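Local coordinates for BepC protein (Bartonella tribocorum, PDB 4WGJ), which probably transfers AMP from ATP to threonine or tyrosine side chains of host proteins through its Fic domain, the part crystallised here with a bound ATP analogue, at residues E51-N56 with G171-H176; E137-A142 with D210-Q215. All coordinates share one frame; numbering follows the deposited sequence.

Contact 1 (E51-N56 with G171-H176); sequences EPPPQN and GQAAGH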
loop_
_atom_site.group_PDB
_atom_site.type_symbol
_atom_site.label_atom_id
_atom_site.label_comp_id
_atom_site.label_asym_id
_atom_site.label_seq_id
_atom_site.Cartn_x
_atom_site.Cartn_y
_atom_site.Cartn_z
ATOM N N GLU A 51 -12.121 -12.376 3.919
ATOM C CA GLU A 51 -12.474 -11.687 5.163
ATOM C C GLU A 51 -13.662 -10.755 4.954
ATOM O O GLU A 51 -13.766 -10.089 3.924
ATOM C CB GLU A 51 -11.288 -10.891 5.710
ATOM C CG GLU A 51 -10.164 -11.733 6.322
ATOM C CD GLU A 51 -10.427 -12.067 7.787
ATOM O OE1 GLU A 51 -11.225 -11.348 8.433
ATOM O OE2 GLU A 51 -9.835 -13.044 8.292
ATOM N N PRO A 52 -14.575 -10.710 5.931
ATOM C CA PRO A 52 -15.688 -9.760 5.842
ATOM C C PRO A 52 -15.165 -8.333 5.944
ATOM O O PRO A 52 -14.104 -8.101 6.536
ATOM C CB PRO A 52 -16.567 -10.126 7.043
ATOM C CG PRO A 52 -15.619 -10.766 8.009
ATOM C CD PRO A 52 -14.616 -11.502 7.172
ATOM N N PRO A 53 -15.890 -7.376 5.358
ATOM C CA PRO A 53 -15.390 -5.999 5.390
ATOM C C PRO A 53 -15.342 -5.490 6.820
ATOM O O PRO A 53 -16.138 -5.939 7.638
ATOM C CB PRO A 53 -16.420 -5.230 4.554
ATOM C CG PRO A 53 -17.673 -6.050 4.648
ATOM C CD PRO A 53 -17.214 -7.480 4.716
ATOM N N PRO A 54 -14.406 -4.585 7.129
ATOM C CA PRO A 54 -14.358 -4.007 8.472
ATOM C C PRO A 54 -15.448 -2.964 8.644
ATOM O O PRO A 54 -15.991 -2.501 7.643
ATOM C CB PRO A 54 -12.987 -3.350 8.516
ATOM C CG PRO A 54 -12.803 -2.877 7.079
ATOM C CD PRO A 54 -13.378 -4.006 6.245
ATOM N N GLN A 55 -15.731 -2.579 9.882
ATOM C CA GLN A 55 -16.630 -1.464 10.139
ATOM C C GLN A 55 -16.002 -0.173 9.633
ATOM O O GLN A 55 -16.645 0.635 8.965
ATOM C CB GLN A 55 -16.941 -1.352 11.634
ATOM N N ASN A 56 -14.727 0.011 9.957
ATOM C CA ASN A 56 -14.005 1.210 9.572
ATOM C C ASN A 56 -12.813 0.907 8.685
ATOM O O ASN A 56 -11.991 0.049 9.009
ATOM C CB ASN A 56 -13.532 1.969 10.810
ATOM C CG ASN A 56 -14.659 2.299 11.749
ATOM O OD1 ASN A 56 -14.721 1.787 12.862
ATOM N ND2 ASN A 56 -15.584 3.122 11.288
ATOM N N GLY A 171 -13.982 -1.858 -2.300
ATOM C CA GLY A 171 -14.930 -2.173 -3.354
ATOM C C GLY A 171 -15.921 -3.240 -2.915
ATOM O O GLY A 171 -17.138 -3.104 -3.122
ATOM N N GLN A 172 -15.414 -4.300 -2.290
ATOM C CA GLN A 172 -16.295 -5.363 -1.793
ATOM C C GLN A 172 -17.381 -4.796 -0.884
ATOM O O GLN A 172 -18.552 -5.134 -1.030
ATOM C CB GLN A 172 -15.507 -6.431 -1.031
ATOM C CG GLN A 172 -14.685 -7.365 -1.912
ATOM C CD GLN A 172 -13.916 -8.398 -1.102
ATOM O OE1 GLN A 172 -13.795 -8.279 0.118
ATOM N NE2 GLN A 172 -13.396 -9.422 -1.780
ATOM N N ALA A 173 -16.984 -3.930 0.048
ATOM C CA ALA A 173 -17.936 -3.317 0.972
ATOM C C ALA A 173 -18.916 -2.391 0.254
ATOM O O ALA A 173 -20.085 -2.289 0.640
ATOM C CB ALA A 173 -17.197 -2.542 2.063
ATOM N N ALA A 174 -18.432 -1.719 -0.790
ATOM C CA ALA A 174 -19.203 -0.680 -1.470
ATOM C C ALA A 174 -20.088 -1.218 -2.594
ATOM O O ALA A 174 -20.916 -0.490 -3.138
ATOM C CB ALA A 174 -18.269 0.380 -2.028
ATOM N N GLY A 175 -19.893 -2.478 -2.964
ATOM C CA GLY A 175 -20.706 -3.092 -4.004
ATOM C C GLY A 175 -20.087 -3.008 -5.397
ATOM O O GLY A 175 -20.797 -2.990 -6.402
ATOM N N HIS A 176 -18.758 -2.950 -5.464
ATOM C CA HIS A 176 -18.053 -2.875 -6.742
ATOM C C HIS A 176 -16.830 -3.766 -6.726
ATOM O O HIS A 176 -16.028 -3.696 -5.800
ATOM C CB HIS A 176 -17.616 -1.440 -7.049
ATOM C CG HIS A 176 -18.739 -0.455 -7.033
ATOM N ND1 HIS A 176 -19.516 -0.198 -8.143
ATOM C CD2 HIS A 176 -19.230 0.321 -6.038
ATOM C CE1 HIS A 176 -20.423 0.712 -7.837
ATOM N NE2 HIS A 176 -20.273 1.043 -6.566
#
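The flat amide of Gln172 approaches the backbone of Glu51 with its oxygen end, OE1 lying 4.2 Å from the carbonyl O of Glu51. These two acceptors are tied together by the ammonium group of Lys169, which is hydrogen-bonded to both. At the other end of the same amide, NE2 is hydrogen-bonded to the carbonyl oxygen of Arg49, so both polar atoms of Gln172 are engaged. Its fully stretched chi2 (180°) carries the amide out from the helix to these backbone partners.

Separately from the amide, Pro53 meets the helix with the CB corner of its puckered ring, 3.7 Å from the methyl CB of Ala173, and this is the apolar touch of the pair. The two backbones are nearest here, 5.8 Å between the CA atoms of Pro53 and Ala173. Pro52, Pro53 and Pro54 run in polyproline II conformation through the loop between helices 30-48 and 59-70, laid beside the C-terminal end of helix 159-174, which begins within the Fic signature sequence HPFRKGNGR. That helix closes in a Schellman-like turn: Gly175 adopts a positive phi of 94°, and His176 N reaches back to Gly171 O at 2.9 Å. The side chain of Glu51 leads away from the helix; the residue touches a crystal neighbour.

Contact 2 (E137-A142 with D210-Q215); sequences EFAENA and DITHPQ. With EDO (1,2-ethanediol), chain C.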
loop_
_atom_site.group_PDB
_atom_site.type_symbol
_atom_site.label_atom_id
_atom_site.label_comp_id
_atom_site.label_asym_id
_atom_site.label_seq_id
_atom_site.Cartn_x
_atom_site.Cartn_y
_atom_site.Cartn_z
ATOM N N GLU A 137 -19.158 6.893 -10.360
ATOM C CA GLU A 137 -18.914 7.619 -9.121
ATOM C C GLU A 137 -17.942 6.874 -8.224
ATOM O O GLU A 137 -17.061 7.483 -7.615
ATOM C CB GLU A 137 -20.224 7.862 -8.375
ATOM C CG GLU A 137 -21.181 8.800 -9.091
ATOM C CD GLU A 137 -22.588 8.706 -8.542
ATOM O OE1 GLU A 137 -22.863 7.756 -7.769
ATOM O OE2 GLU A 137 -23.417 9.574 -8.888
ATOM N N PHE A 138 -18.107 5.559 -8.120
ATOM C CA PHE A 138 -17.181 4.791 -7.303
ATOM C C PHE A 138 -15.771 4.847 -7.884
ATOM O O PHE A 138 -14.808 5.046 -7.157
ATOM C CB PHE A 138 -17.599 3.326 -7.166
ATOM C CG PHE A 138 -16.602 2.510 -6.392
ATOM C CD1 PHE A 138 -16.640 2.489 -5.005
ATOM C CD2 PHE A 138 -15.594 1.811 -7.045
ATOM C CE1 PHE A 138 -15.702 1.760 -4.282
ATOM C CE2 PHE A 138 -14.663 1.083 -6.330
ATOM C CZ PHE A 138 -14.715 1.062 -4.950
ATOM N N ALA A 139 -15.655 4.669 -9.197
ATOM C CA ALA A 139 -14.337 4.643 -9.826
ATOM C C ALA A 139 -13.603 5.964 -9.599
ATOM O O ALA A 139 -12.397 5.987 -9.317
ATOM C CB ALA A 139 -14.472 4.343 -11.309
ATOM N N GLU A 140 -14.345 7.059 -9.707
ATOM C CA GLU A 140 -13.780 8.397 -9.504
ATOM C C GLU A 140 -13.275 8.597 -8.086
ATOM O O GLU A 140 -12.138 9.035 -7.858
ATOM C CB GLU A 140 -14.830 9.461 -9.799
ATOM C CG GLU A 140 -14.672 10.196 -11.085
ATOM C CD GLU A 140 -15.667 11.325 -11.171
ATOM O OE1 GLU A 140 -15.236 12.494 -11.122
ATOM O OE2 GLU A 140 -16.879 11.037 -11.247
ATOM N N ASN A 141 -14.148 8.309 -7.125
ATOM C CA ASN A 141 -13.796 8.448 -5.713
ATOM C C ASN A 141 -12.712 7.478 -5.269
ATOM O O ASN A 141 -11.850 7.834 -4.465
ATOM C CB ASN A 141 -15.036 8.261 -4.843
ATOM C CG ASN A 141 -15.918 9.492 -4.827
ATOM O OD1 ASN A 141 -15.687 10.417 -4.048
ATOM N ND2 ASN A 141 -16.907 9.529 -5.708
ATOM N N ALA A 142 -12.743 6.262 -5.803
ATOM C CA ALA A 142 -11.750 5.246 -5.444
ATOM C C ALA A 142 -10.355 5.635 -5.914
ATOM O O ALA A 142 -9.377 5.397 -5.207
ATOM C CB ALA A 142 -12.146 3.879 -6.018
ATOM N N ASP A 210 -11.139 1.310 -15.560
ATOM C CA ASP A 210 -10.859 0.067 -16.272
ATOM C C ASP A 210 -10.941 -1.170 -15.372
ATOM O O ASP A 210 -11.170 -2.278 -15.872
ATOM C CB ASP A 210 -9.474 0.124 -16.932
ATOM C CG ASP A 210 -9.408 1.113 -18.094
ATOM O OD1 ASP A 210 -10.457 1.400 -18.707
ATOM O OD2 ASP A 210 -8.293 1.589 -18.406
ATOM N N ILE A 211 -10.765 -0.994 -14.064
ATOM C CA ILE A 211 -10.684 -2.148 -13.166
ATOM C C ILE A 211 -11.916 -2.323 -12.277
ATOM O O ILE A 211 -12.018 -3.311 -11.553
ATOM C CB ILE A 211 -9.440 -2.066 -12.252
ATOM C CG1 ILE A 211 -9.587 -0.923 -11.245
ATOM C CG2 ILE A 211 -8.162 -1.933 -13.091
ATOM C CD1 ILE A 211 -8.416 -0.784 -10.273
ATOM N N THR A 212 -12.846 -1.370 -12.341
ATOM C CA THR A 212 -14.069 -1.396 -11.525
ATOM C C THR A 212 -15.248 -1.996 -12.303
ATOM O O THR A 212 -15.526 -1.573 -13.425
ATOM C CB THR A 212 -14.429 0.031 -11.052
ATOM O OG1 THR A 212 -13.418 0.499 -10.151
ATOM C CG2 THR A 212 -15.781 0.062 -10.340
ATOM N N HIS A 213 -15.933 -2.974 -11.711
ATOM C CA HIS A 213 -17.062 -3.639 -12.354
ATOM C C HIS A 213 -18.190 -3.841 -11.336
ATOM O O HIS A 213 -17.928 -3.949 -10.139
ATOM C CB HIS A 213 -16.638 -5.002 -12.936
ATOM C CG HIS A 213 -15.303 -4.994 -13.618
ATOM N ND1 HIS A 213 -15.157 -4.793 -14.975
ATOM C CD2 HIS A 213 -14.050 -5.157 -13.127
ATOM C CE1 HIS A 213 -13.873 -4.827 -15.289
ATOM N NE2 HIS A 213 -13.181 -5.049 -14.187
ATOM N N PRO A 214 -19.447 -3.922 -11.805
ATOM C CA PRO A 214 -20.513 -4.324 -10.879
ATOM C C PRO A 214 -20.219 -5.682 -10.257
ATOM O O PRO A 214 -19.609 -6.532 -10.902
ATOM C CB PRO A 214 -21.763 -4.388 -11.772
ATOM C CG PRO A 214 -21.230 -4.574 -13.163
ATOM C CD PRO A 214 -19.934 -3.789 -13.188
ATOM N N GLN A 215 -20.619 -5.867 -9.004
ATOM C CA GLN A 215 -20.450 -7.148 -8.335
ATOM C C GLN A 215 -21.360 -8.209 -8.934
ATOM O O GLN A 215 -22.519 -7.937 -9.251
ATOM C CB GLN A 215 -20.739 -7.013 -6.845
ATOM C CG GLN A 215 -19.513 -6.820 -5.998
ATOM C CD GLN A 215 -19.848 -6.722 -4.527
ATOM O OE1 GLN A 215 -21.016 -6.588 -4.149
ATOM N NE2 GLN A 215 -18.827 -6.801 -3.686
HETATM C C1 EDO C . -9.741 -5.983 -15.359
HETATM O O1 EDO C . -10.491 -5.597 -14.199
HETATM C C2 EDO C . -8.333 -5.406 -15.262
HETATM O O2 EDO C . -7.585 -6.127 -14.274
#
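This is a small, buried helix-to-strand contact in which Thr212, at the point where helix 202-211 gives way to strand 212-214, packs against Phe138 and Ala139 on helix 135-152. The methyl CG2 of Thr212 comes obliquely onto the Phe138 ring and lies 3.7 Å from its CD2. Beside it, the CB of Ala139 sits 4.2 Å from Thr212 OG1. With chi1 at -66°, CG2 stands anti to the backbone N of Thr212 and can reach the phenyl ring, while the buried hydroxyl is satisfied by a hydrogen bond to the carbonyl oxygen of Phe208, one turn back in the helix just ended.

The phenyl ring is held between two neighbours. Ala142 CB lies 3.8 Å above one face, offset toward the rim, and the imidazole of His176 stacks on the opposite one. Away from Thr212, Asn141 ND2 bonds back to Glu137 O at 2.8 Å, nearly straight at 169°; this donor and Asn141 N approach the carbonyl from opposite faces of its plane. Past Thr212, His213 NE2 shares a 2.7 Å hydrogen bond with O1 of an ethanediol molecule, probably from the crystallisation liquor, that also binds Asp179 O and Phe182 N. Strand 212-214 pairs antiparallel with 176-178, so the contact sets one strand of a short two-stranded sheet against helix 135-152 of the helical Fic fold.

How the contacts relate
The segments alternate along the chain, 51-56, 137-142, 171-176, 210-215, so the two contacts interlock, their centres 14 Å apart on the same side of the molecule. Contact 1 lies at the surface and contact 2 is buried. Helices 135-152 and 159-174, consecutive in sequence, join them: Gly171 CA packs 3.6 Å from Phe138 CZ. A second connection comes from the antiparallel strands 176-178 and 212-214, beyond which Gln215 NE2 makes a weak hydrogen bond of 3.1 Å to Gln172 O. The proline loop 51-56, the C-terminal end of the helix that begins in the Fic motif and strand 212-214, near the end of this construct, are thereby gathered at one end of the Fic domain.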